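Local coordinates for protein trehalose-6-phosphate phosphatase (Neosartorya fumigata, PDB 5DXL) that belongs to the trehalose-phosphatase family of the HAD clan, with a Rossmann-like core domain and a smaller cap domain, at residues Arg21-Asp26 with Asn60-Ile65; Ser107-Trp112 with Lys168-Glu173. All blocks are in the same frame, centred on the assembly; numbering follows the deposited sequence. Where two conformers were deposited one is given.

Interaction 1 of 2, residues Arg21-Asp26 with Asn60-Ile65; sequences RLFMFD and NAVWII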
loop_
_atom_site.group_PDB
_atom_site.type_symbol
_atom_site.label_atom_id
_atom_site.label_comp_id
_atom_site.label_asym_id
_atom_site.label_seq_id
_atom_site.Cartn_x
_atom_site.Cartn_y
_atom_site.Cartn_z
ATOM N N ARG A 21 -15.390 -3.005 10.802
ATOM C CA ARG A 21 -14.587 -1.877 10.315
ATOM C C ARG A 21 -13.316 -2.378 9.657
ATOM O O ARG A 21 -12.713 -3.347 10.123
ATOM C CB ARG A 21 -14.217 -0.926 11.459
ATOM C CG ARG A 21 -15.372 -0.271 12.231
ATOM C CD ARG A 21 -15.890 -1.179 13.328
ATOM N NE ARG A 21 -16.650 -0.420 14.316
ATOM C CZ ARG A 21 -16.222 -0.112 15.533
ATOM N NH1 ARG A 21 -15.021 -0.497 15.954
ATOM N NH2 ARG A 21 -17.018 0.579 16.339
ATOM N N LEU A 22 -12.901 -1.702 8.587
ATOM C CA LEU A 22 -11.654 -2.037 7.903
ATOM C C LEU A 22 -10.759 -0.813 7.843
ATOM O O LEU A 22 -11.207 0.256 7.426
ATOM C CB LEU A 22 -11.932 -2.552 6.492
ATOM C CG LEU A 22 -10.724 -2.754 5.579
ATOM C CD1 LEU A 22 -9.790 -3.846 6.102
ATOM C CD2 LEU A 22 -11.195 -3.088 4.169
ATOM N N PHE A 23 -9.514 -0.973 8.289
ATOM C CA PHE A 23 -8.516 0.105 8.245
ATOM C C PHE A 23 -7.334 -0.314 7.387
ATOM O O PHE A 23 -6.801 -1.413 7.559
ATOM C CB PHE A 23 -8.016 0.442 9.654
ATOM C CG PHE A 23 -9.063 1.040 10.553
ATOM C CD1 PHE A 23 -9.176 2.410 10.686
ATOM C CD2 PHE A 23 -9.916 0.225 11.292
ATOM C CE1 PHE A 23 -10.134 2.966 11.524
ATOM C CE2 PHE A 23 -10.880 0.779 12.125
ATOM C CZ PHE A 23 -10.982 2.142 12.254
HETATM N N MSE A 24 -6.927 0.530 6.445
HETATM C CA MSE A 24 -5.737 0.257 5.655
HETATM C C MSE A 24 -4.848 1.496 5.687
HETATM O O MSE A 24 -5.233 2.552 5.177
HETATM C CB MSE A 24 -6.127 -0.136 4.219
HETATM C CG MSE A 24 -6.970 -1.410 4.181
HETATM SE SE MSE A 24 -7.557 -1.994 2.393
HETATM C CE MSE A 24 -8.719 -0.521 1.927
ATOM N N PHE A 25 -3.676 1.361 6.301
ATOM C CA PHE A 25 -2.748 2.479 6.478
ATOM C C PHE A 25 -1.418 2.237 5.795
ATOM O O PHE A 25 -0.793 1.210 6.045
ATOM C CB PHE A 25 -2.419 2.691 7.965
ATOM C CG PHE A 25 -3.615 2.851 8.861
ATOM C CD1 PHE A 25 -4.720 3.594 8.476
ATOM C CD2 PHE A 25 -3.614 2.264 10.102
ATOM C CE1 PHE A 25 -5.809 3.741 9.344
ATOM C CE2 PHE A 25 -4.688 2.420 10.981
ATOM C CZ PHE A 25 -5.774 3.160 10.607
ATOM N N ASP A 26 -0.957 3.186 4.983
ATOM C CA ASP A 26 0.466 3.242 4.679
ATOM C C ASP A 26 1.161 3.597 5.998
ATOM O O ASP A 26 0.519 4.102 6.921
ATOM C CB ASP A 26 0.743 4.270 3.567
ATOM C CG ASP A 26 2.137 4.140 2.942
ATOM O OD1 ASP A 26 2.942 3.296 3.359
ATOM O OD2 ASP A 26 2.417 4.905 1.999
ATOM N N ASN A 60 -12.652 -4.369 14.487
ATOM C CA ASN A 60 -11.734 -3.717 13.547
ATOM C C ASN A 60 -10.789 -4.714 12.892
ATOM O O ASN A 60 -10.253 -5.603 13.545
ATOM C CB ASN A 60 -10.898 -2.638 14.252
ATOM C CG ASN A 60 -11.753 -1.533 14.860
ATOM O OD1 ASN A 60 -12.859 -1.268 14.399
ATOM N ND2 ASN A 60 -11.231 -0.876 15.882
ATOM N N ALA A 61 -10.580 -4.557 11.592
ATOM C CA ALA A 61 -9.503 -5.255 10.909
ATOM C C ALA A 61 -8.504 -4.177 10.519
ATOM O O ALA A 61 -8.831 -3.293 9.721
ATOM C CB ALA A 61 -10.013 -6.015 9.673
ATOM N N VAL A 62 -7.311 -4.233 11.094
ATOM C CA VAL A 62 -6.351 -3.145 10.938
ATOM C C VAL A 62 -5.138 -3.625 10.156
ATOM O O VAL A 62 -4.445 -4.560 10.578
ATOM C CB VAL A 62 -5.906 -2.588 12.318
ATOM C CG1 VAL A 62 -4.950 -1.420 12.136
ATOM C CG2 VAL A 62 -7.124 -2.150 13.140
ATOM N N TRP A 63 -4.902 -2.983 9.015
ATOM C CA TRP A 63 -3.817 -3.360 8.112
ATOM C C TRP A 63 -2.788 -2.256 7.953
ATOM O O TRP A 63 -3.145 -1.086 7.761
ATOM C CB TRP A 63 -4.371 -3.722 6.729
ATOM C CG TRP A 63 -4.978 -5.087 6.718
ATOM C CD1 TRP A 63 -6.253 -5.421 7.058
ATOM C CD2 TRP A 63 -4.312 -6.306 6.385
ATOM N NE1 TRP A 63 -6.430 -6.788 6.942
ATOM C CE2 TRP A 63 -5.249 -7.349 6.529
ATOM C CE3 TRP A 63 -3.015 -6.615 5.965
ATOM C CZ2 TRP A 63 -4.927 -8.679 6.264
ATOM C CZ3 TRP A 63 -2.696 -7.941 5.708
ATOM C CH2 TRP A 63 -3.652 -8.953 5.860
ATOM N N ILE A 64 -1.514 -2.640 8.030
ATOM C CA ILE A 64 -0.403 -1.763 7.669
ATOM C C ILE A 64 0.113 -2.240 6.303
ATOM O O ILE A 64 0.481 -3.409 6.161
ATOM C CB ILE A 64 0.740 -1.813 8.710
ATOM C CG1 ILE A 64 0.228 -1.604 10.140
ATOM C CG2 ILE A 64 1.840 -0.786 8.380
ATOM C CD1 ILE A 64 -0.575 -0.331 10.330
ATOM N N ILE A 65 0.116 -1.354 5.304
ATOM C CA ILE A 65 0.479 -1.721 3.934
ATOM C C ILE A 65 1.659 -0.856 3.528
ATOM O O ILE A 65 1.500 0.316 3.221
ATOM C CB ILE A 65 -0.717 -1.548 2.985
ATOM C CG1 ILE A 65 -1.909 -2.355 3.507
ATOM C CG2 ILE A 65 -0.364 -2.008 1.567
ATOM C CD1 ILE A 65 -3.206 -2.067 2.773
#
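Phe23 and Phe25 fit their rings against the two methyls of Val62 where two parallel strands, joined through helix 45-56 as a beta-alpha-beta unit, lie side by side in the Rossmann-like sheet of the HAD fold. Their N-to-C directions differ by 10°, and five backbone hydrogen bonds, from Ala61 N to Arg21 O at one end to Ile65 N to Phe25 O at the other, hold them in step. On the face covered by helix 45-56, Val62 is a ridge shared by two rings: CG2 meets Phe23 CD2 at 4.1 Å, while CG1 meets Phe25 CE2 at 4.0 Å. Its forked methyls thus serve both phenylalanines. Phe25 fills the dip between Val62 and Ile64, whose CD1 approaches the ring edge at CD2 (4.0 Å). Across the sheet, under helix 190-199, small Ala61 leaves a hollow beside the indole of Trp63, and Leu22 CD1 settles there, 4.2 Å from Ala61 CB and 4.0 Å from Trp63 CD1. Further on, Ile65 CD1 nestles against Met24 CB at 3.8 Å. At the C-terminal end, Asp26, the first aspartate of the HAD DxDGT signature, forms a salt bridge with Lys190, whose NZ also bonds Ile65 O. At the other end the pairing turns polar. Asn60 gives ND2 to Leu54 O and Tyr15 OH, which settles how its amide is turned. Its OD1 lies at the Phe23 ring edge, in plane. The Arg21 chain, bent at chi2 (84°), lays its guanidinium 20° from that amide plane, and NH1 donates to Asn60 OD1 at 2.8 Å.

Interaction 2 of 2, residues Ser107-Trp112 with Lys168-Glu173; sequences SSDMGW and KRWEVE
In the cap domain, the loop leading into helix 112-125 meets the turn between helix 166-169 and strand 172-177, with Trp112 packed against Trp170 and Val172. The main chain entering Trp112 runs across one face of the Trp170 indole: Trp112 N sits above it, 3.3 Å from CE2, and Gly111 C lies 3.6 Å from CZ2. Gly111, lacking a side chain, suits this narrow place between the Trp170 ring and Asp109 OD1. Trp112 CB follows, 3.8 Å from the centroid of the five-membered ring of Trp170, a CH-pi contact. Beyond it the two indoles form an edge-to-face pair, the edge of Trp112 toward the face of Trp170, with planes at 65°. Because CG of Trp112 stands between its backbone N and carbonyl carbon (chi1 60°), the ring also reaches Val172, whose CG1 lies squarely over the five-membered ring, 3.4 Å from its centroid. An Asx turn shapes the loop just before this: Asp109 OD1 accepts from Gly111 N at 2.8 Å. The other oxygen of the same carboxylate, OD2, takes a weak hydrogen bond from Trp170 NE1 at 3.4 Å, the carboxylate standing almost perpendicular to the indole. Within 168-173, an inverse gamma turn centred on Glu171 carries the chain from Trp170 to Val172. Val183 and Pro185 of strand 180-185 touch Trp112 as well, while the far face of Trp170 is met by Arg169 CG.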
loop_
_atom_site.group_PDB
_atom_site.type_symbol
_atom_site.label_atom_id
_atom_site.label_comp_id
_atom_site.label_asym_id
_atom_site.label_seq_id
_atom_site.Cartn_x
_atom_site.Cartn_y
_atom_site.Cartn_z
ATOM N N SER A 107 5.178 -17.779 -3.729
ATOM C CA SER A 107 3.936 -18.494 -4.014
ATOM C C SER A 107 3.478 -18.317 -5.459
ATOM O O SER A 107 2.511 -18.935 -5.887
ATOM C CB SER A 107 2.834 -18.040 -3.065
ATOM O OG SER A 107 3.223 -18.275 -1.728
ATOM N N SER A 108 4.181 -17.472 -6.205
ATOM C CA SER A 108 3.842 -17.230 -7.606
ATOM C C SER A 108 4.826 -17.936 -8.537
ATOM O O SER A 108 5.908 -18.325 -8.127
ATOM C CB SER A 108 3.833 -15.726 -7.904
ATOM O OG SER A 108 5.147 -15.212 -8.049
ATOM N N ASP A 109 4.450 -18.075 -9.805
ATOM C CA ASP A 109 5.361 -18.583 -10.827
ATOM C C ASP A 109 6.205 -17.428 -11.364
ATOM O O ASP A 109 5.714 -16.592 -12.114
ATOM C CB ASP A 109 4.557 -19.266 -11.945
ATOM C CG ASP A 109 5.406 -19.687 -13.137
ATOM O OD1 ASP A 109 6.645 -19.547 -13.121
ATOM O OD2 ASP A 109 4.809 -20.184 -14.118
HETATM N N MSE A 110 7.480 -17.385 -11.001
HETATM C CA MSE A 110 8.318 -16.293 -11.469
HETATM C C MSE A 110 9.154 -16.699 -12.684
HETATM O O MSE A 110 10.244 -16.169 -12.916
HETATM C CB MSE A 110 9.196 -15.779 -10.335
HETATM C CG MSE A 110 8.351 -15.102 -9.260
HETATM SE SE MSE A 110 9.425 -14.143 -7.952
HETATM C CE MSE A 110 9.912 -15.684 -6.838
ATOM N N GLY A 111 8.619 -17.632 -13.466
ATOM C CA GLY A 111 9.257 -18.032 -14.711
ATOM C C GLY A 111 9.480 -16.855 -15.649
ATOM O O GLY A 111 10.392 -16.895 -16.477
ATOM N N TRP A 112 8.638 -15.829 -15.515
ATOM C CA TRP A 112 8.779 -14.607 -16.318
ATOM C C TRP A 112 10.156 -13.974 -16.147
ATOM O O TRP A 112 10.664 -13.317 -17.067
ATOM C CB TRP A 112 7.682 -13.589 -15.965
ATOM C CG TRP A 112 7.665 -13.126 -14.539
ATOM C CD1 TRP A 112 6.916 -13.648 -13.516
ATOM C CD2 TRP A 112 8.406 -12.033 -13.976
ATOM N NE1 TRP A 112 7.153 -12.951 -12.354
ATOM C CE2 TRP A 112 8.059 -11.954 -12.607
ATOM C CE3 TRP A 112 9.323 -11.111 -14.496
ATOM C CZ2 TRP A 112 8.607 -10.999 -11.751
ATOM C CZ3 TRP A 112 9.865 -10.162 -13.644
ATOM C CH2 TRP A 112 9.508 -10.115 -12.288
ATOM N N LYS A 168 1.733 -11.172 -21.441
ATOM C CA LYS A 168 0.521 -11.877 -21.829
ATOM C C LYS A 168 0.554 -13.323 -21.345
ATOM O O LYS A 168 -0.459 -14.016 -21.382
ATOM C CB LYS A 168 0.325 -11.803 -23.346
ATOM C CG LYS A 168 -0.088 -10.411 -23.816
ATOM C CD LYS A 168 -0.487 -10.381 -25.280
ATOM C CE LYS A 168 -1.455 -9.236 -25.561
ATOM N NZ LYS A 168 -2.834 -9.533 -25.060
ATOM N N ARG A 169 1.713 -13.767 -20.865
ATOM C CA ARG A 169 1.841 -15.126 -20.353
ATOM C C ARG A 169 1.847 -15.178 -18.826
ATOM O O ARG A 169 1.331 -16.120 -18.228
ATOM C CB ARG A 169 3.106 -15.790 -20.886
ATOM C CG ARG A 169 3.231 -17.236 -20.439
ATOM C CD ARG A 169 4.427 -17.937 -21.046
ATOM N NE ARG A 169 4.564 -19.283 -20.494
ATOM C CZ ARG A 169 5.543 -20.127 -20.804
ATOM N NH1 ARG A 169 6.484 -19.769 -21.671
ATOM N NH2 ARG A 169 5.580 -21.329 -20.246
ATOM N N TRP A 170 2.452 -14.178 -18.196
ATOM C CA TRP A 170 2.483 -14.119 -16.736
ATOM C C TRP A 170 1.760 -12.865 -16.226
ATOM O O TRP A 170 1.585 -11.894 -16.962
ATOM C CB TRP A 170 3.928 -14.141 -16.224
ATOM C CG TRP A 170 4.692 -15.459 -16.400
ATOM C CD1 TRP A 170 4.724 -16.519 -15.530
ATOM C CD2 TRP A 170 5.565 -15.805 -17.481
ATOM N NE1 TRP A 170 5.548 -17.511 -16.019
ATOM C CE2 TRP A 170 6.076 -17.093 -17.215
ATOM C CE3 TRP A 170 5.955 -15.153 -18.657
ATOM C CZ2 TRP A 170 6.960 -17.735 -18.075
ATOM C CZ3 TRP A 170 6.831 -15.791 -19.507
ATOM C CH2 TRP A 170 7.325 -17.069 -19.217
ATOM N N GLU A 171 1.343 -12.896 -14.962
ATOM C CA GLU A 171 0.651 -11.774 -14.334
ATOM C C GLU A 171 1.653 -10.716 -13.875
ATOM O O GLU A 171 1.894 -10.537 -12.683
ATOM C CB GLU A 171 -0.192 -12.249 -13.145
ATOM C CG GLU A 171 -1.410 -13.067 -13.539
ATOM C CD GLU A 171 -2.356 -12.302 -14.448
ATOM O OE1 GLU A 171 -2.711 -11.150 -14.113
ATOM O OE2 GLU A 171 -2.739 -12.851 -15.503
ATOM N N VAL A 172 2.254 -10.040 -14.840
ATOM C CA VAL A 172 3.247 -9.013 -14.555
ATOM C C VAL A 172 2.888 -7.754 -15.304
ATOM O O VAL A 172 2.113 -7.781 -16.260
ATOM C CB VAL A 172 4.678 -9.447 -14.959
ATOM C CG1 VAL A 172 5.117 -10.667 -14.155
ATOM C CG2 VAL A 172 4.769 -9.725 -16.464
ATOM N N GLU A 173 3.449 -6.636 -14.874
ATOM C CA GLU A 173 3.284 -5.433 -15.662
ATOM C C GLU A 173 4.624 -4.804 -15.953
ATOM O O GLU A 173 5.595 -5.004 -15.224
ATOM C CB GLU A 173 2.366 -4.443 -14.963
ATOM C CG GLU A 173 2.850 -3.972 -13.639
ATOM C CD GLU A 173 1.764 -3.228 -12.899
ATOM O OE1 GLU A 173 0.680 -3.026 -13.488
ATOM O OE2 GLU A 173 1.990 -2.858 -11.729
#

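In the fold
The two contacts belong to different domains, their centres 28 Å apart and their nearest atoms about 14 Å apart. Interaction 1 is deep in the Rossmann-like core, where neighbouring strands are joined by regular backbone hydrogen bonds and side chains pack on both faces under helices. Interaction 2 lies farther from the centre of the chain, in the cap, and is only partly buried. It brings irregular chain near a helix start against a turn leading into an antiparallel sheet, and indole faces do most of the work. Interaction 1 buries 605 Å², interaction 2 only 256 Å². A buried guanidinium-amide bond closes one end of interaction 1; in interaction 2 an exposed aspartate bonds weakly.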